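Local coordinates for malate dehydrogenase (Porphyromonas gingivalis, PDB 3FI9), which probably interconverts malate and oxaloacetate with NAD as cofactor, at residues I13-G21 with D41-V50; L74-G85 with Y115-F126. One frame throughout, in Å; residues are numbered along the deposited sequence.

In the fold
Both contacts belong to the NAD-binding Rossmann domain and use the parallel part of one mixed sheet. Strand 10-14 of contact 1 lies beside strand 77-82 of contact 2, and V14 makes probable backbone hydrogen bonds to V81 and S83. Contact 1 is smaller and further from the chain centre. It sets a loop against a helix start through one carboxylate, small and branched apolar side chains and a bridging water, and it reaches the second subunit. Contact 2 is a strand pair with a buried core and more exposed ends, held by backbone bonds. Its charged groups gather where the strands begin. At the other end, I125 and F126 are predicted to bind NAD, like the loop of contact 1.

Contact 1. Residues I13-G21 with D41-V50; sequences IVGAAGMIG and DPFAVGLEGV
G15 CA lies 5.0 Å from D41 CA, and the turn G15-G18 then brings A17 CA to 4.3 Å from L47 CA on helix 44-57. One direct hydrogen bond joins the segments: A17 N donates to D41 OD2 at 2.9 Å. The N-H arrives from above the carboxylate plane, 47° out of it. D41 CG stands anti to its own N (chi1 -155°), which swings the carboxylate toward the turn. Its other oxygen, OD1, takes F43 N through the anti lone pair and closes an Asx turn. Both carboxylate oxygens are thus held by backbone N-H groups, and the group is fixed in rotation. This is the glycine-rich loop of a Rossmann fold, which links the first strand to the first helix, with the acid that follows the second strand. Residues G15-G21 and D41 are predicted to bind NAD. The positive phi of G15 suits glycine. A17 CB sits over the start of the helix, 3.6 Å from L47 N. It also meets the F43 ring obliquely. A16 CB touches L47 CD1 at 3.9 Å. V50 CG2 lies 3.6 Å from A17 O, and also packs on A16 O. A water donates to both A17 O and G46 O, bridging loop and helix. V50 also packs on R232 of the second subunit, and M19 on M19 of that subunit.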
ATOM      1  N   ILE A  13      -1.892   3.529  14.869  1.00 16.07           N
ATOM      2  CA  ILE A  13      -2.403   4.357  13.769  1.00 16.56           C
ATOM      3  C   ILE A  13      -3.756   4.845  14.146  1.00 16.58           C
ATOM      4  O   ILE A  13      -4.640   4.036  14.382  1.00 17.11           O
ATOM      5  CB  ILE A  13      -2.549   3.537  12.476  1.00 15.74           C
ATOM      6  CG1 ILE A  13      -1.204   2.966  12.045  1.00 18.31           C
ATOM      7  CG2 ILE A  13      -3.162   4.411  11.318  1.00 17.31           C
ATOM      8  CD1 ILE A  13      -0.066   3.904  12.076  1.00 20.19           C
ATOM      9  N   VAL A  14      -3.943   6.165  14.217  1.00 16.28           N
ATOM     10  CA  VAL A  14      -5.269   6.699  14.453  1.00 16.75           C
ATOM     11  C   VAL A  14      -5.917   7.068  13.117  1.00 16.48           C
ATOM     12  O   VAL A  14      -5.275   7.666  12.280  1.00 16.04           O
ATOM     13  CB  VAL A  14      -5.208   7.936  15.409  1.00 17.25           C
ATOM     14  CG1 VAL A  14      -6.560   8.598  15.515  1.00 16.82           C
ATOM     15  CG2 VAL A  14      -4.762   7.506  16.763  1.00 17.95           C
ATOM     16  N   GLY A  15      -7.170   6.682  12.904  1.00 14.64           N
ATOM     17  CA  GLY A  15      -7.815   6.962  11.637  1.00 17.17           C
ATOM     18  C   GLY A  15      -7.617   5.812  10.676  1.00 16.50           C
ATOM     19  O   GLY A  15      -7.646   6.004   9.473  1.00 17.04           O
ATOM     20  N   ALA A  16      -7.399   4.619  11.230  1.00 16.88           N
ATOM     21  CA  ALA A  16      -7.008   3.428  10.450  1.00 17.41           C
ATOM     22  C   ALA A  16      -8.092   2.858   9.515  1.00 18.05           C
ATOM     23  O   ALA A  16      -7.777   2.070   8.616  1.00 16.25           O
ATOM     24  CB  ALA A  16      -6.526   2.305  11.427  1.00 16.58           C
ATOM     25  N   ALA A  17      -9.364   3.233   9.720  1.00 18.24           N
ATOM     26  CA  ALA A  17     -10.421   2.662   8.879  1.00 19.35           C
ATOM     27  C   ALA A  17     -10.474   3.288   7.490  1.00 19.16           C
ATOM     28  O   ALA A  17     -11.028   2.699   6.570  1.00 19.64           O
ATOM     29  CB  ALA A  17     -11.806   2.759   9.559  1.00 19.32           C
ATOM     30  N   GLY A  18      -9.925   4.499   7.368  1.00 18.99           N
ATOM     31  CA  GLY A  18      -9.887   5.230   6.110  1.00 18.52           C
ATOM     32  C   GLY A  18      -8.891   4.760   5.048  1.00 18.45           C
ATOM     33  O   GLY A  18      -8.054   3.862   5.272  1.00 17.89           O
ATOM     34  N   MET A  19      -9.008   5.366   3.872  1.00 17.85           N
ATOM     35  CA  MET A  19      -8.145   5.050   2.752  1.00 17.72           C
ATOM     36  C   MET A  19      -6.688   5.364   3.070  1.00 17.24           C
ATOM     37  O   MET A  19      -5.787   4.547   2.814  1.00 15.71           O
ATOM     38  CB  MET A  19      -8.643   5.773   1.489  1.00 18.43           C
ATOM     39  CG  MET A  19     -10.030   5.217   0.977  1.00 20.99           C
ATOM     40  SD  MET A  19      -9.961   3.473   0.451  1.00 21.94           S
ATOM     41  CE  MET A  19      -8.678   3.554  -0.756  1.00 26.14           C
ATOM     42  N   ILE A  20      -6.439   6.524   3.662  1.00 15.80           N
ATOM     43  CA  ILE A  20      -5.095   6.790   4.172  1.00 15.09           C
ATOM     44  C   ILE A  20      -4.603   5.846   5.320  1.00 16.21           C
ATOM     45  O   ILE A  20      -3.506   5.239   5.244  1.00 13.82           O
ATOM     46  CB  ILE A  20      -4.967   8.239   4.646  1.00 14.82           C
ATOM     47  CG1 ILE A  20      -5.174   9.210   3.481  1.00 15.62           C
ATOM     48  CG2 ILE A  20      -3.606   8.435   5.268  1.00 14.47           C
ATOM     49  CD1 ILE A  20      -5.257  10.661   3.944  1.00 22.00           C
ATOM     50  N   GLY A  21      -5.389   5.751   6.390  1.00 15.68           N
ATOM     51  CA  GLY A  21      -4.968   4.915   7.551  1.00 15.66           C
ATOM     52  C   GLY A  21      -4.787   3.445   7.185  1.00 14.92           C
ATOM     53  O   GLY A  21      -3.895   2.759   7.704  1.00 15.74           O
ATOM     54  N   ASP A  41      -9.915   3.324  15.186  1.00 17.78           N
ATOM     55  CA  ASP A  41     -10.842   4.193  14.504  1.00 19.05           C
ATOM     56  C   ASP A  41     -12.153   4.094  15.256  1.00 20.94           C
ATOM     57  O   ASP A  41     -12.561   2.981  15.664  1.00 21.44           O
ATOM     58  CB  ASP A  41     -11.054   3.732  13.049  1.00 18.01           C
ATOM     59  CG  ASP A  41     -11.486   4.851  12.125  1.00 20.99           C
ATOM     60  OD1 ASP A  41     -12.668   5.227  12.224  1.00 21.25           O
ATOM     61  OD2 ASP A  41     -10.675   5.340  11.258  1.00 22.38           O
ATOM     62  N   PRO A  42     -12.852   5.236  15.405  1.00 22.36           N
ATOM     63  CA  PRO A  42     -14.263   5.196  15.926  1.00 23.26           C
ATOM     64  C   PRO A  42     -15.187   4.381  15.045  1.00 24.11           C
ATOM     65  O   PRO A  42     -16.220   3.915  15.519  1.00 25.04           O
ATOM     66  CB  PRO A  42     -14.709   6.673  15.894  1.00 22.47           C
ATOM     67  CG  PRO A  42     -13.768   7.341  14.924  1.00 23.98           C
ATOM     68  CD  PRO A  42     -12.418   6.616  15.118  1.00 21.90           C
ATOM     69  N   PHE A  43     -14.858   4.212  13.765  1.00 24.77           N
ATOM     70  CA  PHE A  43     -15.776   3.512  12.853  1.00 25.29           C
ATOM     71  C   PHE A  43     -15.495   2.017  12.905  1.00 25.54           C
ATOM     72  O   PHE A  43     -14.686   1.507  12.132  1.00 25.51           O
ATOM     73  CB  PHE A  43     -15.658   4.086  11.435  1.00 25.39           C
ATOM     74  CG  PHE A  43     -16.588   3.471  10.434  1.00 28.85           C
ATOM     75  CD1 PHE A  43     -17.882   3.101  10.794  1.00 33.47           C
ATOM     76  CD2 PHE A  43     -16.180   3.282   9.127  1.00 30.62           C
ATOM     77  CE1 PHE A  43     -18.743   2.534   9.863  1.00 33.96           C
ATOM     78  CE2 PHE A  43     -17.028   2.711   8.185  1.00 31.26           C
ATOM     79  CZ  PHE A  43     -18.307   2.339   8.556  1.00 33.92           C
ATOM     80  N   ALA A  44     -16.160   1.308  13.818  1.00 25.46           N
ATOM     81  CA  ALA A  44     -15.751  -0.063  14.142  1.00 25.78           C
ATOM     82  C   ALA A  44     -15.907  -1.030  12.957  1.00 25.15           C
ATOM     83  O   ALA A  44     -15.105  -1.938  12.772  1.00 25.90           O
ATOM     84  CB  ALA A  44     -16.524  -0.593  15.386  1.00 26.75           C
ATOM     85  N   VAL A  45     -16.931  -0.850  12.145  1.00 24.13           N
ATOM     86  CA  VAL A  45     -17.139  -1.811  11.077  1.00 23.78           C
ATOM     87  C   VAL A  45     -16.081  -1.647   9.971  1.00 22.69           C
ATOM     88  O   VAL A  45     -15.493  -2.624   9.522  1.00 23.45           O
ATOM     89  CB  VAL A  45     -18.588  -1.758  10.534  1.00 24.24           C
ATOM     90  CG1 VAL A  45     -18.687  -2.554   9.229  1.00 24.33           C
ATOM     91  CG2 VAL A  45     -19.490  -2.332  11.577  1.00 24.77           C
ATOM     92  N   GLY A  46     -15.806  -0.406   9.591  1.00 21.89           N
ATOM     93  CA  GLY A  46     -14.819  -0.136   8.593  1.00 20.33           C
ATOM     94  C   GLY A  46     -13.484  -0.597   9.097  1.00 19.84           C
ATOM     95  O   GLY A  46     -12.736  -1.164   8.324  1.00 21.45           O
ATOM     96  N   LEU A  47     -13.212  -0.391  10.398  1.00 18.24           N
ATOM     97  CA  LEU A  47     -11.947  -0.784  11.022  1.00 18.75           C
ATOM     98  C   LEU A  47     -11.754  -2.279  10.911  1.00 18.54           C
ATOM     99  O   LEU A  47     -10.669  -2.757  10.594  1.00 15.18           O
ATOM    100  CB  LEU A  47     -11.899  -0.418  12.519  1.00 17.93           C
ATOM    101  CG  LEU A  47     -10.619  -0.681  13.355  1.00 17.22           C
ATOM    102  CD1 LEU A  47      -9.329  -0.081  12.721  1.00 16.51           C
ATOM    103  CD2 LEU A  47     -10.793  -0.151  14.753  1.00 21.90           C
ATOM    104  N   GLU A  48     -12.811  -3.024  11.222  1.00 17.74           N
ATOM    105  CA  GLU A  48     -12.698  -4.470  11.167  1.00 18.78           C
ATOM    106  C   GLU A  48     -12.343  -4.961   9.761  1.00 17.61           C
ATOM    107  O   GLU A  48     -11.608  -5.940   9.628  1.00 17.96           O
ATOM    108  CB  GLU A  48     -13.992  -5.159  11.628  1.00 18.63           C
ATOM    109  CG  GLU A  48     -13.844  -6.659  11.668  1.00 23.15           C
ATOM    110  CD  GLU A  48     -15.123  -7.365  12.141  1.00 27.67           C
ATOM    111  OE1 GLU A  48     -16.054  -6.677  12.616  1.00 30.15           O
ATOM    112  OE2 GLU A  48     -15.159  -8.612  12.077  1.00 29.78           O
ATOM    113  N   GLY A  49     -12.873  -4.306   8.728  1.00 16.75           N
ATOM    114  CA  GLY A  49     -12.613  -4.755   7.362  1.00 16.44           C
ATOM    115  C   GLY A  49     -11.154  -4.507   7.027  1.00 15.62           C
ATOM    116  O   GLY A  49     -10.532  -5.286   6.282  1.00 16.30           O
ATOM    117  N   VAL A  50     -10.629  -3.398   7.547  1.00 15.88           N
ATOM    118  CA  VAL A  50      -9.228  -3.079   7.333  1.00 15.96           C
ATOM    119  C   VAL A  50      -8.350  -4.131   7.993  1.00 16.96           C
ATOM    120  O   VAL A  50      -7.434  -4.613   7.351  1.00 16.96           O
ATOM    121  CB  VAL A  50      -8.842  -1.700   7.817  1.00 15.27           C
ATOM    122  CG1 VAL A  50      -7.360  -1.489   7.632  1.00 14.87           C
ATOM    123  CG2 VAL A  50      -9.660  -0.616   7.069  1.00 18.25           C
TER
HETATM  124  O   HOH W   1     -12.822   0.289   5.840  1.00 33.76           O

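Contact 2. Residues L74-G85 with Y115-F126; sequences LTDAKYIVSSGG and YCPDCKHVIIIF
L74 CB packs on Y115 CB and on C116 SG, where each segment leaves its helix. Bends at chi2 and chi4 bring K78 NZ back to D118 OD2 (3.3 Å), a salt bridge with a weak hydrogen bond. A water links A77 O to D118 OD1. K78 O accepts from K120 N at 2.7 Å and weakly from H121 N. The Y79 ring lies obliquely against K120, with OH 3.1 Å from K120 CD. The side chains of Y79 and H121 cross at about a right angle, with CD1 near H121 CB. The parallel ladder opens with this pair. I80 continues it: its N donates to H121 O, and its O accepts from I123 N. On the other face of the sheet from Y79, I80 CD1 reaches C119 SG at 3.7 Å. S82 N meets I123 O almost straight on (2.8 Å, N-H...O 172°), and S82 O takes I125 N. S82 OG accepts from G84 N in an ST turn and touches the F126 ring at its edge. G85 CA lies over one face of F126 in a CH-pi contact, 3.9 Å from the ring centroid. F126 and I125 are predicted to bind NAD. Helix 94-115 connects the two strands in a beta-alpha-beta crossover of the Rossmann domain. Strand 10-14 flanks strand 77-82 on its other side. V81 and I125 pack on helix 19-30, and I123 on helix 238-251.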
ATOM      1  N   LEU A  74      -4.186   3.679  22.892  1.00 22.27           N
ATOM      2  CA  LEU A  74      -3.003   4.448  23.329  1.00 22.52           C
ATOM      3  C   LEU A  74      -2.213   3.807  24.473  1.00 22.06           C
ATOM      4  O   LEU A  74      -1.044   4.122  24.704  1.00 22.46           O
ATOM      5  CB  LEU A  74      -3.405   5.893  23.647  1.00 22.24           C
ATOM      6  CG  LEU A  74      -3.901   6.701  22.439  1.00 23.72           C
ATOM      7  CD1 LEU A  74      -4.041   8.153  22.798  1.00 20.79           C
ATOM      8  CD2 LEU A  74      -2.931   6.536  21.283  1.00 25.64           C
ATOM      9  N   THR A  75      -2.818   2.886  25.206  1.00 23.29           N
ATOM     10  CA  THR A  75      -2.048   2.194  26.274  1.00 23.85           C
ATOM     11  C   THR A  75      -0.819   1.455  25.749  1.00 24.45           C
ATOM     12  O   THR A  75      -0.937   0.620  24.859  1.00 25.00           O
ATOM     13  CB  THR A  75      -2.976   1.246  27.107  1.00 24.49           C
ATOM     14  OG1 THR A  75      -4.047   2.034  27.662  1.00 22.80           O
ATOM     15  CG2 THR A  75      -2.201   0.588  28.230  1.00 25.17           C
ATOM     16  N   ASP A  76       0.358   1.771  26.298  1.00 24.98           N
ATOM     17  CA  ASP A  76       1.651   1.220  25.849  1.00 24.51           C
ATOM     18  C   ASP A  76       2.109   1.822  24.506  1.00 23.77           C
ATOM     19  O   ASP A  76       3.203   1.502  24.030  1.00 24.93           O
ATOM     20  CB  ASP A  76       1.620  -0.313  25.728  1.00 24.74           C
ATOM     21  CG  ASP A  76       1.261  -1.015  27.034  1.00 29.67           C
ATOM     22  OD1 ASP A  76       1.840  -0.669  28.087  1.00 31.83           O
ATOM     23  OD2 ASP A  76       0.423  -1.945  26.995  1.00 31.50           O
ATOM     24  N   ALA A  77       1.315   2.706  23.902  1.00 23.74           N
ATOM     25  CA  ALA A  77       1.726   3.320  22.613  1.00 22.47           C
ATOM     26  C   ALA A  77       3.016   4.089  22.824  1.00 21.66           C
ATOM     27  O   ALA A  77       3.088   4.906  23.734  1.00 22.28           O
ATOM     28  CB  ALA A  77       0.621   4.272  22.091  1.00 22.12           C
ATOM     29  N   LYS A  78       4.032   3.844  22.005  1.00 19.90           N
ATOM     30  CA  LYS A  78       5.211   4.690  21.994  1.00 19.37           C
ATOM     31  C   LYS A  78       5.356   5.551  20.735  1.00 18.25           C
ATOM     32  O   LYS A  78       6.138   6.496  20.723  1.00 17.81           O
ATOM     33  CB  LYS A  78       6.470   3.858  22.096  1.00 18.83           C
ATOM     34  CG  LYS A  78       6.643   3.164  23.499  1.00 21.05           C
ATOM     35  CD  LYS A  78       6.468   4.149  24.657  1.00 23.45           C
ATOM     36  CE  LYS A  78       7.061   3.555  25.947  1.00 28.31           C
ATOM     37  NZ  LYS A  78       6.072   2.660  26.535  1.00 27.22           N
ATOM     38  N   TYR A  79       4.674   5.156  19.678  1.00 17.91           N
ATOM     39  CA  TYR A  79       4.628   5.941  18.416  1.00 17.06           C
ATOM     40  C   TYR A  79       3.203   6.017  17.988  1.00 17.86           C
ATOM     41  O   TYR A  79       2.448   5.054  18.125  1.00 18.33           O
ATOM     42  CB  TYR A  79       5.479   5.291  17.319  1.00 16.43           C
ATOM     43  CG  TYR A  79       6.885   5.130  17.797  1.00 17.90           C
ATOM     44  CD1 TYR A  79       7.813   6.138  17.629  1.00 21.01           C
ATOM     45  CD2 TYR A  79       7.271   3.984  18.530  1.00 19.63           C
ATOM     46  CE1 TYR A  79       9.147   5.994  18.116  1.00 21.96           C
ATOM     47  CE2 TYR A  79       8.547   3.855  19.015  1.00 21.70           C
ATOM     48  CZ  TYR A  79       9.485   4.846  18.790  1.00 24.38           C
ATOM     49  OH  TYR A  79      10.760   4.711  19.285  1.00 26.25           O
ATOM     50  N   ILE A  80       2.812   7.188  17.477  1.00 17.51           N
ATOM     51  CA  ILE A  80       1.462   7.391  17.042  1.00 16.99           C
ATOM     52  C   ILE A  80       1.486   8.150  15.738  1.00 17.28           C
ATOM     53  O   ILE A  80       2.207   9.146  15.613  1.00 17.45           O
ATOM     54  CB  ILE A  80       0.661   8.284  18.034  1.00 18.08           C
ATOM     55  CG1 ILE A  80       0.530   7.588  19.404  1.00 17.59           C
ATOM     56  CG2 ILE A  80      -0.737   8.570  17.447  1.00 16.57           C
ATOM     57  CD1 ILE A  80      -0.074   8.500  20.492  1.00 21.25           C
ATOM     58  N   VAL A  81       0.684   7.708  14.783  1.00 16.43           N
ATOM     59  CA  VAL A  81       0.491   8.473  13.557  1.00 15.94           C
ATOM     60  C   VAL A  81      -0.988   8.665  13.380  1.00 17.20           C
ATOM     61  O   VAL A  81      -1.707   7.695  13.288  1.00 16.70           O
ATOM     62  CB  VAL A  81       1.031   7.707  12.324  1.00 16.28           C
ATOM     63  CG1 VAL A  81       0.666   8.449  10.982  1.00 15.62           C
ATOM     64  CG2 VAL A  81       2.528   7.498  12.480  1.00 15.16           C
ATOM     65  N   SER A  82      -1.448   9.911  13.289  1.00 18.17           N
ATOM     66  CA  SER A  82      -2.898  10.151  13.084  1.00 17.37           C
ATOM     67  C   SER A  82      -3.327  10.804  11.800  1.00 18.59           C
ATOM     68  O   SER A  82      -2.864  11.913  11.485  1.00 17.68           O
ATOM     69  CB  SER A  82      -3.502  10.994  14.216  1.00 18.21           C
ATOM     70  OG  SER A  82      -4.888  11.233  13.949  1.00 18.38           O
ATOM     71  N   SER A  83      -4.235  10.138  11.079  1.00 17.99           N
ATOM     72  CA  SER A  83      -4.965  10.801  10.017  1.00 21.77           C
ATOM     73  C   SER A  83      -6.392  10.953  10.451  1.00 22.73           C
ATOM     74  O   SER A  83      -7.280  10.929   9.625  1.00 24.09           O
ATOM     75  CB  SER A  83      -4.956  10.020   8.701  1.00 20.64           C
ATOM     76  OG  SER A  83      -5.301   8.663   8.955  1.00 27.64           O
ATOM     77  N   GLY A  84      -6.629  11.068  11.751  1.00 23.06           N
ATOM     78  CA  GLY A  84      -8.020  11.085  12.219  1.00 24.00           C
ATOM     79  C   GLY A  84      -8.519  12.491  12.370  1.00 24.65           C
ATOM     80  O   GLY A  84      -8.664  12.964  13.479  1.00 26.63           O
ATOM     81  N   GLY A  85      -8.792  13.161  11.256  1.00 25.29           N
ATOM     82  CA  GLY A  85      -9.365  14.511  11.302  1.00 25.44           C
ATOM     83  C   GLY A  85     -10.887  14.558  11.540  1.00 26.38           C
ATOM     84  O   GLY A  85     -11.507  13.532  11.856  1.00 25.95           O
ATOM     85  N   TYR A 115      -3.125   8.666  28.689  1.00 24.77           N
ATOM     86  CA  TYR A 115      -2.877   7.242  28.433  1.00 25.68           C
ATOM     87  C   TYR A 115      -1.447   6.867  28.011  1.00 25.13           C
ATOM     88  O   TYR A 115      -1.019   5.727  28.193  1.00 25.49           O
ATOM     89  CB  TYR A 115      -3.896   6.752  27.378  1.00 25.53           C
ATOM     90  CG  TYR A 115      -5.335   6.983  27.761  1.00 26.94           C
ATOM     91  CD1 TYR A 115      -5.818   6.610  29.018  1.00 28.86           C
ATOM     92  CD2 TYR A 115      -6.225   7.594  26.868  1.00 26.98           C
ATOM     93  CE1 TYR A 115      -7.173   6.834  29.373  1.00 30.08           C
ATOM     94  CE2 TYR A 115      -7.563   7.809  27.193  1.00 28.78           C
ATOM     95  CZ  TYR A 115      -8.030   7.429  28.456  1.00 32.82           C
ATOM     96  OH  TYR A 115      -9.356   7.654  28.775  1.00 33.58           O
ATOM     97  N   CYS A 116      -0.688   7.814  27.457  1.00 23.61           N
ATOM     98  CA  CYS A 116       0.679   7.501  27.066  1.00 23.97           C
ATOM     99  C   CYS A 116       1.631   8.723  27.113  1.00 24.23           C
ATOM    100  O   CYS A 116       2.322   9.047  26.140  1.00 24.33           O
ATOM    101  CB  CYS A 116       0.714   6.754  25.717  1.00 23.27           C
ATOM    102  SG  CYS A 116      -0.137   7.622  24.365  1.00 23.14           S
ATOM    103  N   PRO A 117       1.675   9.400  28.277  1.00 24.30           N
ATOM    104  CA  PRO A 117       2.505  10.591  28.434  1.00 24.36           C
ATOM    105  C   PRO A 117       3.954  10.270  28.143  1.00 24.77           C
ATOM    106  O   PRO A 117       4.722  11.190  27.818  1.00 26.57           O
ATOM    107  CB  PRO A 117       2.330  10.950  29.925  1.00 24.50           C
ATOM    108  CG  PRO A 117       1.931   9.658  30.581  1.00 24.68           C
ATOM    109  CD  PRO A 117       1.040   8.990  29.546  1.00 23.95           C
ATOM    110  N   ASP A 118       4.331   8.986  28.220  1.00 24.75           N
ATOM    111  CA  ASP A 118       5.694   8.519  27.845  1.00 25.04           C
ATOM    112  C   ASP A 118       5.904   8.160  26.358  1.00 24.61           C
ATOM    113  O   ASP A 118       6.957   7.616  25.988  1.00 23.93           O
ATOM    114  CB  ASP A 118       6.098   7.288  28.678  1.00 26.10           C
ATOM    115  CG  ASP A 118       5.072   6.143  28.556  1.00 29.68           C
ATOM    116  OD1 ASP A 118       3.882   6.425  28.272  1.00 30.74           O
ATOM    117  OD2 ASP A 118       5.430   4.960  28.774  1.00 32.04           O
ATOM    118  N   CYS A 119       4.921   8.471  25.516  1.00 23.93           N
ATOM    119  CA  CYS A 119       5.038   8.323  24.048  1.00 24.22           C
ATOM    120  C   CYS A 119       6.342   8.938  23.566  1.00 23.21           C
ATOM    121  O   CYS A 119       6.757   9.965  24.095  1.00 24.47           O
ATOM    122  CB  CYS A 119       3.851   9.060  23.372  1.00 24.93           C
ATOM    123  SG  CYS A 119       3.464   8.476  21.656  1.00 33.33           S
ATOM    124  N   LYS A 120       6.989   8.343  22.563  1.00 20.27           N
ATOM    125  CA  LYS A 120       8.253   8.864  22.065  1.00 20.67           C
ATOM    126  C   LYS A 120       8.030   9.895  20.927  1.00 20.44           C
ATOM    127  O   LYS A 120       8.692  10.912  20.868  1.00 21.26           O
ATOM    128  CB  LYS A 120       9.160   7.722  21.582  1.00 20.88           C
ATOM    129  CG  LYS A 120       9.807   6.870  22.747  1.00 24.58           C
ATOM    130  CD  LYS A 120      10.364   5.558  22.208  1.00 28.15           C
ATOM    131  CE  LYS A 120      11.778   5.283  22.645  1.00 34.92           C
ATOM    132  NZ  LYS A 120      11.824   4.463  23.865  1.00 34.91           N
ATOM    133  N   HIS A 121       7.137   9.588  20.002  1.00 17.55           N
ATOM    134  CA  HIS A 121       6.893  10.492  18.862  1.00 16.99           C
ATOM    135  C   HIS A 121       5.494  10.430  18.321  1.00 15.70           C
ATOM    136  O   HIS A 121       4.891   9.365  18.263  1.00 15.12           O
ATOM    137  CB  HIS A 121       7.871  10.181  17.705  1.00 15.80           C
ATOM    138  CG  HIS A 121       8.075  11.341  16.786  1.00 17.45           C
ATOM    139  ND1 HIS A 121       9.009  12.319  17.047  1.00 14.16           N
ATOM    140  CD2 HIS A 121       7.444  11.708  15.636  1.00 19.19           C
ATOM    141  CE1 HIS A 121       8.945  13.245  16.102  1.00 18.59           C
ATOM    142  NE2 HIS A 121       7.991  12.909  15.245  1.00 17.29           N
ATOM    143  N   VAL A 122       4.988  11.569  17.843  1.00 15.22           N
ATOM    144  CA  VAL A 122       3.641  11.621  17.362  1.00 15.91           C
ATOM    145  C   VAL A 122       3.668  12.431  16.074  1.00 15.48           C
ATOM    146  O   VAL A 122       4.309  13.477  16.034  1.00 14.56           O
ATOM    147  CB  VAL A 122       2.705  12.394  18.354  1.00 16.54           C
ATOM    148  CG1 VAL A 122       1.301  12.469  17.770  1.00 16.70           C
ATOM    149  CG2 VAL A 122       2.705  11.702  19.694  1.00 16.60           C
ATOM    150  N   ILE A 123       2.969  11.930  15.064  1.00 15.58           N
ATOM    151  CA  ILE A 123       2.838  12.605  13.757  1.00 15.36           C
ATOM    152  C   ILE A 123       1.384  12.862  13.427  1.00 15.32           C
ATOM    153  O   ILE A 123       0.530  11.939  13.428  1.00 15.02           O
ATOM    154  CB  ILE A 123       3.516  11.770  12.621  1.00 15.02           C
ATOM    155  CG1 ILE A 123       4.977  11.401  13.027  1.00 14.48           C
ATOM    156  CG2 ILE A 123       3.394  12.538  11.268  1.00 14.91           C
ATOM    157  CD1 ILE A 123       5.751  10.560  11.966  1.00 18.43           C
ATOM    158  N   ILE A 124       1.088  14.127  13.106  1.00 16.32           N
ATOM    159  CA  ILE A 124      -0.256  14.551  12.859  1.00 16.56           C
ATOM    160  C   ILE A 124      -0.345  14.887  11.366  1.00 18.05           C
ATOM    161  O   ILE A 124       0.492  15.654  10.873  1.00 18.08           O
ATOM    162  CB  ILE A 124      -0.540  15.811  13.675  1.00 16.63           C
ATOM    163  CG1 ILE A 124      -0.358  15.561  15.197  1.00 17.09           C
ATOM    164  CG2 ILE A 124      -1.944  16.325  13.339  1.00 18.04           C
ATOM    165  CD1 ILE A 124      -1.302  14.489  15.723  1.00 20.49           C
ATOM    166  N   ILE A 125      -1.310  14.332  10.633  1.00 17.84           N
ATOM    167  CA  ILE A 125      -1.311  14.619   9.195  1.00 20.32           C
ATOM    168  C   ILE A 125      -2.583  15.293   8.681  1.00 21.51           C
ATOM    169  O   ILE A 125      -2.614  15.782   7.544  1.00 22.72           O
ATOM    170  CB  ILE A 125      -0.986  13.371   8.334  1.00 20.46           C
ATOM    171  CG1 ILE A 125      -2.240  12.536   8.061  1.00 22.60           C
ATOM    172  CG2 ILE A 125       0.245  12.601   8.940  1.00 20.61           C
ATOM    173  CD1 ILE A 125      -2.124  11.738   6.759  1.00 24.26           C
ATOM    174  N   PHE A 126      -3.586  15.386   9.533  1.00 21.07           N
ATOM    175  CA  PHE A 126      -4.833  16.007   9.161  1.00 22.19           C
ATOM    176  C   PHE A 126      -4.757  17.544   9.214  1.00 23.24           C
ATOM    177  O   PHE A 126      -4.057  18.146  10.038  1.00 22.82           O
ATOM    178  CB  PHE A 126      -6.035  15.412   9.918  1.00 21.51           C
ATOM    179  CG  PHE A 126      -5.985  15.575  11.431  1.00 21.08           C
ATOM    180  CD1 PHE A 126      -6.552  16.690  12.048  1.00 19.63           C
ATOM    181  CD2 PHE A 126      -5.437  14.591  12.226  1.00 18.34           C
ATOM    182  CE1 PHE A 126      -6.548  16.809  13.449  1.00 19.15           C
ATOM    183  CE2 PHE A 126      -5.422  14.705  13.629  1.00 19.69           C
ATOM    184  CZ  PHE A 126      -5.968  15.835  14.237  1.00 21.80           C
TER
HETATM  185  O   HOH W   2       0.872   3.864  28.083  1.00 30.14           O
HETATM  186  O   HOH W   3       3.080   4.201  26.455  1.00 29.25           O